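Local coordinates for uncharacterized protein lp_2219 (Lactobacillus plantarum, PDB 3HFQ) that is of unknown function but folds as a seven-bladed beta-propeller of the lactonase family, and may therefore act on a lactone or related sugar derivative, at residues A[253-266]-A[277-291]. The protein carries 1 engineered substitution. Sequence-based numbering, arbitrary orientation.
With PO4 (phosphate ion), chain C.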
loop_
_atom_site.group_PDB
_atom_site.type_symbol
_atom_site.label_atom_id
_atom_site.label_comp_id
_atom_site.label_asym_id
_atom_site.label_seq_id
_atom_site.Cartn_x
_atom_site.Cartn_y
_atom_site.Cartn_z
ATOM N N PHE A 253 -3.234 16.366 5.818
ATOM C CA PHE A 253 -2.900 15.391 6.844
ATOM C C PHE A 253 -2.310 14.091 6.320
ATOM O O PHE A 253 -2.818 13.504 5.363
ATOM C CB PHE A 253 -4.145 15.114 7.687
ATOM C CG PHE A 253 -4.644 16.326 8.421
ATOM C CD1 PHE A 253 -3.997 16.775 9.565
ATOM C CD2 PHE A 253 -5.723 17.056 7.931
ATOM C CE1 PHE A 253 -4.414 17.937 10.214
ATOM C CE2 PHE A 253 -6.149 18.221 8.571
ATOM C CZ PHE A 253 -5.493 18.661 9.713
ATOM N N LEU A 254 -1.228 13.656 6.963
ATOM C CA LEU A 254 -0.530 12.429 6.596
ATOM C C LEU A 254 -0.748 11.380 7.683
ATOM O O LEU A 254 -0.720 11.691 8.876
ATOM C CB LEU A 254 0.970 12.703 6.441
ATOM C CG LEU A 254 1.862 11.585 5.889
ATOM C CD1 LEU A 254 1.574 11.382 4.399
ATOM C CD2 LEU A 254 3.322 11.962 6.080
ATOM N N TYR A 255 -0.965 10.135 7.270
ATOM C CA TYR A 255 -1.189 9.050 8.216
ATOM C C TYR A 255 -0.243 7.884 7.937
ATOM O O TYR A 255 0.064 7.595 6.782
ATOM C CB TYR A 255 -2.647 8.563 8.126
ATOM C CG TYR A 255 -3.683 9.651 8.356
ATOM C CD1 TYR A 255 -3.945 10.612 7.378
ATOM C CD2 TYR A 255 -4.361 9.748 9.571
ATOM C CE1 TYR A 255 -4.849 11.651 7.612
ATOM C CE2 TYR A 255 -5.266 10.781 9.815
ATOM C CZ TYR A 255 -5.503 11.731 8.832
ATOM O OH TYR A 255 -6.356 12.788 9.083
ATOM N N VAL A 256 0.231 7.227 8.993
ATOM C CA VAL A 256 1.108 6.072 8.828
ATOM C C VAL A 256 0.784 5.036 9.904
ATOM O O VAL A 256 0.434 5.394 11.029
ATOM C CB VAL A 256 2.609 6.475 8.915
ATOM C CG1 VAL A 256 2.947 6.993 10.302
ATOM C CG2 VAL A 256 3.490 5.286 8.558
ATOM N N SER A 257 0.865 3.753 9.554
ATOM C CA SER A 257 0.583 2.705 10.527
ATOM C C SER A 257 1.878 2.114 11.078
ATOM O O SER A 257 2.880 1.998 10.365
ATOM C CB SER A 257 -0.286 1.602 9.903
ATOM O OG SER A 257 0.368 0.971 8.816
ATOM N N ASN A 258 1.847 1.751 12.356
ATOM C CA ASN A 258 3.002 1.186 13.041
ATOM C C ASN A 258 2.728 -0.235 13.525
ATOM O O ASN A 258 1.798 -0.460 14.299
ATOM C CB ASN A 258 3.372 2.056 14.250
ATOM C CG ASN A 258 3.883 3.431 13.854
ATOM O OD1 ASN A 258 3.256 4.453 14.147
ATOM N ND2 ASN A 258 5.022 3.464 13.185
ATOM N N ARG A 259 3.536 -1.187 13.065
ATOM C CA ARG A 259 3.396 -2.582 13.482
ATOM C C ARG A 259 4.349 -2.828 14.645
ATOM O O ARG A 259 5.568 -2.854 14.473
ATOM C CB ARG A 259 3.741 -3.520 12.333
ATOM C CG ARG A 259 2.740 -3.503 11.199
ATOM C CD ARG A 259 3.281 -4.280 10.016
ATOM N NE ARG A 259 4.414 -3.589 9.401
ATOM C CZ ARG A 259 5.041 -4.008 8.307
ATOM N NH1 ARG A 259 4.648 -5.124 7.707
ATOM N NH2 ARG A 259 6.045 -3.300 7.799
ATOM N N GLY A 260 3.779 -3.017 15.828
ATOM C CA GLY A 260 4.574 -3.222 17.026
ATOM C C GLY A 260 4.011 -2.262 18.057
ATOM O O GLY A 260 3.456 -2.682 19.070
ATOM N N TYR A 261 4.146 -0.966 17.796
ATOM C CA TYR A 261 3.599 0.039 18.699
ATOM C C TYR A 261 2.089 0.019 18.456
ATOM O O TYR A 261 1.298 0.511 19.264
ATOM C CB TYR A 261 4.178 1.425 18.383
ATOM C CG TYR A 261 3.877 2.465 19.440
ATOM C CD1 TYR A 261 4.262 2.269 20.766
ATOM C CD2 TYR A 261 3.197 3.638 19.119
ATOM C CE1 TYR A 261 3.972 3.215 21.746
ATOM C CE2 TYR A 261 2.902 4.588 20.090
ATOM C CZ TYR A 261 3.295 4.370 21.401
ATOM O OH TYR A 261 3.005 5.307 22.363
ATOM N N ASN A 262 1.714 -0.563 17.321
ATOM C CA ASN A 262 0.323 -0.724 16.908
ATOM C C ASN A 262 -0.562 0.515 16.982
ATOM O O ASN A 262 -1.557 0.548 17.714
ATOM C CB ASN A 262 -0.323 -1.870 17.702
ATOM C CG ASN A 262 0.389 -3.194 17.493
ATOM O OD1 ASN A 262 0.939 -3.453 16.420
ATOM N ND2 ASN A 262 0.370 -4.046 18.513
ATOM N N THR A 263 -0.212 1.528 16.199
ATOM C CA THR A 263 -0.986 2.763 16.163
ATOM C C THR A 263 -0.989 3.339 14.763
ATOM O O THR A 263 -0.316 2.844 13.860
ATOM C CB THR A 263 -0.353 3.869 17.023
ATOM O OG1 THR A 263 0.920 4.213 16.459
ATOM C CG2 THR A 263 -0.164 3.418 18.459
ATOM N N LEU A 264 -1.775 4.395 14.603
ATOM C CA LEU A 264 -1.806 5.153 13.371
ATOM C C LEU A 264 -1.275 6.475 13.899
ATOM O O LEU A 264 -1.767 6.977 14.913
ATOM C CB LEU A 264 -3.227 5.347 12.834
ATOM C CG LEU A 264 -3.978 4.151 12.242
ATOM C CD1 LEU A 264 -5.185 4.670 11.468
ATOM C CD2 LEU A 264 -3.066 3.357 11.313
ATOM N N ALA A 265 -0.244 7.012 13.259
ATOM C CA ALA A 265 0.314 8.288 13.686
ATOM C C ALA A 265 -0.179 9.316 12.681
ATOM O O ALA A 265 -0.098 9.100 11.474
ATOM C CB ALA A 265 1.836 8.231 13.690
ATOM N N VAL A 266 -0.697 10.428 13.183
ATOM C CA VAL A 266 -1.229 11.477 12.328
ATOM C C VAL A 266 -0.313 12.691 12.321
ATOM O O VAL A 266 0.104 13.176 13.382
ATOM C CB VAL A 266 -2.619 11.924 12.817
ATOM C CG1 VAL A 266 -3.246 12.868 11.808
ATOM C CG2 VAL A 266 -3.503 10.704 13.051
ATOM N N LEU A 277 3.765 15.837 14.135
ATOM C CA LEU A 277 2.968 14.770 14.741
ATOM C C LEU A 277 1.887 15.380 15.626
ATOM O O LEU A 277 2.190 16.152 16.533
ATOM C CB LEU A 277 3.855 13.862 15.594
ATOM C CG LEU A 277 3.155 12.685 16.280
ATOM C CD1 LEU A 277 2.737 11.670 15.231
ATOM C CD2 LEU A 277 4.090 12.047 17.292
ATOM N N ILE A 278 0.629 15.040 15.368
ATOM C CA ILE A 278 -0.456 15.586 16.172
ATOM C C ILE A 278 -1.275 14.524 16.901
ATOM O O ILE A 278 -2.085 14.856 17.769
ATOM C CB ILE A 278 -1.412 16.464 15.323
ATOM C CG1 ILE A 278 -2.080 15.623 14.235
ATOM C CG2 ILE A 278 -0.639 17.619 14.694
ATOM C CD1 ILE A 278 -3.237 16.328 13.560
ATOM N N GLN A 279 -1.071 13.255 16.560
ATOM C CA GLN A 279 -1.808 12.181 17.221
ATOM C C GLN A 279 -1.250 10.774 16.998
ATOM O O GLN A 279 -0.725 10.455 15.933
ATOM C CB GLN A 279 -3.287 12.206 16.793
ATOM C CG GLN A 279 -4.119 11.047 17.364
ATOM C CD GLN A 279 -5.586 11.083 16.948
ATOM O OE1 GLN A 279 -5.916 11.425 15.813
ATOM N NE2 GLN A 279 -6.471 10.701 17.865
ATOM N N GLN A 280 -1.365 9.951 18.036
ATOM C CA GLN A 280 -0.956 8.549 18.018
ATOM C C GLN A 280 -2.183 7.829 18.576
ATOM O O GLN A 280 -2.559 8.052 19.725
ATOM C CB GLN A 280 0.239 8.305 18.948
ATOM C CG GLN A 280 1.595 8.766 18.420
ATOM C CD GLN A 280 2.227 7.787 17.445
ATOM O OE1 GLN A 280 3.375 7.966 17.029
ATOM N NE2 GLN A 280 1.483 6.745 17.073
ATOM N N ILE A 281 -2.820 6.984 17.769
ATOM C CA ILE A 281 -4.012 6.277 18.230
ATOM C C ILE A 281 -3.927 4.780 17.964
ATOM O O ILE A 281 -3.592 4.346 16.862
ATOM C CB ILE A 281 -5.286 6.868 17.572
ATOM C CG1 ILE A 281 -6.536 6.188 18.134
ATOM C CG2 ILE A 281 -5.206 6.727 16.055
ATOM C CD1 ILE A 281 -7.825 6.913 17.801
ATOM N N SER A 282 -4.219 3.988 18.992
ATOM C CA SER A 282 -4.162 2.538 18.878
ATOM C C SER A 282 -5.062 2.012 17.767
ATOM O O SER A 282 -6.135 2.561 17.516
ATOM C CB SER A 282 -4.571 1.893 20.205
ATOM O OG SER A 282 -4.653 0.484 20.082
ATOM N N THR A 283 -4.618 0.943 17.110
ATOM C CA THR A 283 -5.399 0.320 16.049
ATOM C C THR A 283 -6.293 -0.781 16.630
ATOM O O THR A 283 -7.008 -1.463 15.900
ATOM C CB THR A 283 -4.488 -0.276 14.954
ATOM O OG1 THR A 283 -3.600 -1.245 15.526
ATOM C CG2 THR A 283 -3.669 0.830 14.291
ATOM N N GLU A 284 -6.253 -0.934 17.953
ATOM C CA GLU A 284 -7.059 -1.933 18.659
ATOM C C GLU A 284 -6.811 -3.359 18.166
ATOM O O GLU A 284 -7.741 -4.167 18.049
ATOM C CB GLU A 284 -8.548 -1.604 18.527
ATOM C CG GLU A 284 -8.959 -0.238 19.067
ATOM C CD GLU A 284 -8.563 -0.020 20.520
ATOM O OE1 GLU A 284 -8.507 -1.007 21.288
ATOM O OE2 GLU A 284 -8.319 1.142 20.899
ATOM N N GLY A 285 -5.550 -3.661 17.886
ATOM C CA GLY A 285 -5.188 -4.984 17.410
ATOM C C GLY A 285 -3.688 -5.043 17.235
ATOM O O GLY A 285 -2.995 -4.067 17.524
ATOM N N ASP A 286 -3.179 -6.171 16.750
ATOM C CA ASP A 286 -1.743 -6.325 16.565
ATOM C C ASP A 286 -1.342 -6.337 15.090
ATOM O O ASP A 286 -1.956 -7.020 14.268
ATOM C CB ASP A 286 -1.270 -7.612 17.261
ATOM C CG ASP A 286 0.250 -7.744 17.301
ATOM O OD1 ASP A 286 0.938 -6.750 17.627
ATOM O OD2 ASP A 286 0.760 -8.853 17.028
ATOM N N PHE A 287 -0.310 -5.561 14.776
ATOM C CA PHE A 287 0.242 -5.451 13.430
ATOM C C PHE A 287 -0.649 -4.878 12.329
ATOM O O PHE A 287 -1.090 -5.599 11.429
ATOM C CB PHE A 287 0.814 -6.803 12.987
ATOM C CG PHE A 287 2.278 -6.967 13.297
ATOM C CD1 PHE A 287 2.762 -6.710 14.577
ATOM C CD2 PHE A 287 3.174 -7.356 12.307
ATOM C CE1 PHE A 287 4.120 -6.839 14.867
ATOM C CE2 PHE A 287 4.535 -7.489 12.587
ATOM C CZ PHE A 287 5.006 -7.229 13.870
ATOM N N PRO A 288 -0.922 -3.565 12.388
ATOM C CA PRO A 288 -1.750 -2.877 11.392
ATOM C C PRO A 288 -0.942 -2.643 10.108
ATOM O O PRO A 288 -0.307 -1.598 9.938
ATOM C CB PRO A 288 -2.121 -1.571 12.094
ATOM C CG PRO A 288 -0.919 -1.319 12.982
ATOM C CD PRO A 288 -0.669 -2.693 13.551
ATOM N N ARG A 289 -0.986 -3.618 9.205
ATOM C CA ARG A 289 -0.245 -3.554 7.948
ATOM C C ARG A 289 -0.846 -2.622 6.896
ATOM O O ARG A 289 -0.141 -2.163 5.999
ATOM C CB ARG A 289 -0.090 -4.967 7.379
ATOM C CG ARG A 289 0.765 -5.072 6.120
ATOM C CD ARG A 289 1.256 -6.505 5.942
ATOM N NE ARG A 289 1.740 -6.769 4.589
ATOM C CZ ARG A 289 2.757 -7.574 4.306
ATOM N NH1 ARG A 289 3.407 -8.193 5.282
ATOM N NH2 ARG A 289 3.119 -7.771 3.045
ATOM N N ASP A 290 -2.142 -2.342 6.992
ATOM C CA ASP A 290 -2.763 -1.435 6.032
ATOM C C ASP A 290 -4.000 -0.769 6.614
ATOM O O ASP A 290 -4.593 -1.257 7.576
ATOM C CB ASP A 290 -3.131 -2.177 4.738
ATOM C CG ASP A 290 -3.421 -1.226 3.580
ATOM O OD1 ASP A 290 -2.886 -0.097 3.586
ATOM O OD2 ASP A 290 -4.167 -1.613 2.651
ATOM N N PHE A 291 -4.373 0.352 6.013
ATOM C CA PHE A 291 -5.534 1.129 6.420
ATOM C C PHE A 291 -5.751 2.154 5.319
ATOM O O PHE A 291 -4.905 2.311 4.446
ATOM C CB PHE A 291 -5.256 1.874 7.735
ATOM C CG PHE A 291 -4.286 3.026 7.592
ATOM C CD1 PHE A 291 -2.909 2.805 7.598
ATOM C CD2 PHE A 291 -4.754 4.326 7.399
ATOM C CE1 PHE A 291 -2.015 3.856 7.411
ATOM C CE2 PHE A 291 -3.864 5.388 7.209
ATOM C CZ PHE A 291 -2.490 5.150 7.215
HETATM P P PO4 C . 7.044 -6.188 5.046
HETATM O O1 PO4 C . 7.206 -7.157 6.277
HETATM O O2 PO4 C . 6.002 -5.060 5.395
HETATM O O3 PO4 C . 8.437 -5.534 4.698
HETATM O O4 PO4 C . 6.523 -7.002 3.798
HETATM O O HOH W 1 3.623 -7.678 8.425
HETATM O O HOH W 2 -1.913 -0.176 20.341
#
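The turn between the two middle strands of one propeller blade is tied to the chain crossing to the next blade, chiefly through Asn262. Its OD1 accepts Phe287 N (3.0 Å) and, from the opposite face of the amide plane, Gly260 N, while ND2 donates to the anti lone pair of Asp286 OD1 at 2.9 Å, the amide and carboxylate planes 80° apart. With an alanine here, Gly260 N, Phe287 N and Asp286 OD1 would probably all lose this partner, leaving the loop 283-287 less firmly tied to the turn. In this four-stranded antiparallel blade, strand 263-269 pairs with outermost strand 275-282: Leu264 and Ile281 exchange backbone hydrogen bonds, and a classic bulge sets Ile278 and Gln279 against Val266. Phe291, on the first strand of the next blade, takes Leu264 CD2 over one ring face, 4.0 Å from its centroid; earlier in the crossing, Pro288 O accepts from Ser257 OG (2.9 Å). Arg259 lays CB over the centre of the Phe287 ring at 3.8 Å; bent at chi3 (-69°), its chain carries the guanidinium edge-on to phosphate O2, which both NH1 (2.7 Å) and NH2 hydrogen-bond. His144 and Arg190 also bind this ion, probably from the crystallisation liquor.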